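Local coordinates for protein Ika8 (Synthetic construct, PDB 6G6O) that is a computationally designed, symmetrical eight-bladed beta-propeller built from WD40 repeats, with no known natural function, at residues Leu101-Lys105 and Asn106-Ser110. Sequence-based numbering, arbitrary orientation.
Sequences LAFSK and NIVVS
Phe-103 lies across Val-108 in a non-hydrogen-bonded pair of two antiparallel strands, its ring atom CD1 3.6 Å from Val-108 CG2, which approaches the ring obliquely. Ile-107 O lies at the ring's edge, in its plane, 3.3 Å from Phe-103 CD1. A chi1 of -165°, which puts CG anti to the backbone N, turns the CD1 side of the ring toward Ile-107 O and Val-108, while Lys-64 makes a cation-pi contact with the ring. Replacing the ring by an alanine side chain is likely to open a gap beside Val-108 CG2 and to leave Lys-64 without its aromatic partner. The end away from the turn is buried and well packed. There Leu-101 CD2 reaches Ser-110 CB at 3.6 Å, and Ser-110 OG is held by hydrogen bonds with His-94 and Trp-120. On the other face, Ala-102 CB sits 4.1 Å from Val-109 CB, next to Leu-141 and Phe-143 of strand 138-144. Paired backbone bonds join Ala-102 to Val-109, and a second pair links Ser-104 and Ile-107, its Ser-104 N to Ile-107 O bond almost straight at 175°. The opposite end is looser: Lys-105, bent at chi2 and chi4, extends its chain away from the partner strand on the exposed side, though its carbonyl accepts a bond from Lys-64. Ser-104 to Ile-107 form a type II' turn, making this a two-residue beta hairpin that joins the first two strands of a four-stranded WD40 propeller blade.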
# COMPACT_ATOMS: atom_id res chain seq x y z
N LEU A 101 3.19 1.22 7.10
CA LEU A 101 4.26 0.28 7.40
C LEU A 101 5.18 0.18 6.20
O LEU A 101 4.72 0.16 5.05
CB LEU A 101 3.71 -1.11 7.76
CG LEU A 101 3.27 -1.34 9.21
CD1 LEU A 101 2.87 -2.79 9.41
CD2 LEU A 101 4.37 -0.95 10.17
N ALA A 102 6.48 0.13 6.47
CA ALA A 102 7.48 -0.12 5.45
C ALA A 102 8.44 -1.17 5.98
O ALA A 102 8.76 -1.18 7.18
CB ALA A 102 8.24 1.16 5.07
N PHE A 103 8.89 -2.06 5.10
CA PHE A 103 9.73 -3.18 5.49
C PHE A 103 10.80 -3.37 4.42
O PHE A 103 10.48 -3.62 3.26
CB PHE A 103 8.90 -4.46 5.66
CG PHE A 103 9.60 -5.56 6.40
CD1 PHE A 103 10.83 -5.34 7.01
CD2 PHE A 103 9.03 -6.81 6.50
CE1 PHE A 103 11.47 -6.36 7.69
CE2 PHE A 103 9.66 -7.83 7.17
CZ PHE A 103 10.89 -7.61 7.77
N SER A 104 12.06 -3.24 4.82
CA SER A 104 13.19 -3.42 3.92
C SER A 104 14.37 -3.93 4.73
O SER A 104 14.65 -3.43 5.82
CB SER A 104 13.55 -2.12 3.19
OG SER A 104 14.50 -2.35 2.17
N LYS A 105 15.06 -4.93 4.18
CA LYS A 105 16.17 -5.59 4.86
C LYS A 105 15.73 -6.07 6.24
O LYS A 105 14.80 -6.88 6.35
CB LYS A 105 17.38 -4.66 4.96
CG LYS A 105 18.40 -4.85 3.86
CD LYS A 105 17.87 -4.36 2.52
CE LYS A 105 18.96 -4.31 1.45
NZ LYS A 105 20.07 -3.39 1.81
N ASN A 106 16.37 -5.57 7.29
CA ASN A 106 15.99 -5.89 8.67
C ASN A 106 15.46 -4.67 9.41
O ASN A 106 15.53 -4.60 10.64
CB ASN A 106 17.17 -6.50 9.42
CG ASN A 106 17.51 -7.89 8.94
OD1 ASN A 106 16.68 -8.58 8.36
ND2 ASN A 106 18.74 -8.32 9.19
N ILE A 107 14.93 -3.70 8.68
CA ILE A 107 14.44 -2.45 9.25
C ILE A 107 12.95 -2.33 8.97
O ILE A 107 12.49 -2.60 7.85
CB ILE A 107 15.20 -1.23 8.69
CG1 ILE A 107 16.69 -1.33 9.00
CG2 ILE A 107 14.64 0.06 9.26
CD1 ILE A 107 17.01 -1.35 10.47
N VAL A 108 12.19 -1.93 9.99
CA VAL A 108 10.77 -1.65 9.86
C VAL A 108 10.55 -0.18 10.20
O VAL A 108 10.98 0.28 11.26
CB VAL A 108 9.92 -2.55 10.77
CG1 VAL A 108 8.55 -1.92 11.02
CG2 VAL A 108 9.76 -3.92 10.14
N VAL A 109 9.88 0.54 9.31
CA VAL A 109 9.50 1.93 9.53
C VAL A 109 7.98 1.98 9.63
O VAL A 109 7.28 1.58 8.69
CB VAL A 109 10.02 2.85 8.41
CG1 VAL A 109 9.66 4.29 8.71
CG2 VAL A 109 11.52 2.69 8.25
N SER A 110 7.47 2.45 10.76
CA SER A 110 6.04 2.54 11.01
C SER A 110 5.63 3.99 11.16
O SER A 110 6.27 4.75 11.89
CB SER A 110 5.64 1.74 12.25
OG SER A 110 6.44 2.10 13.36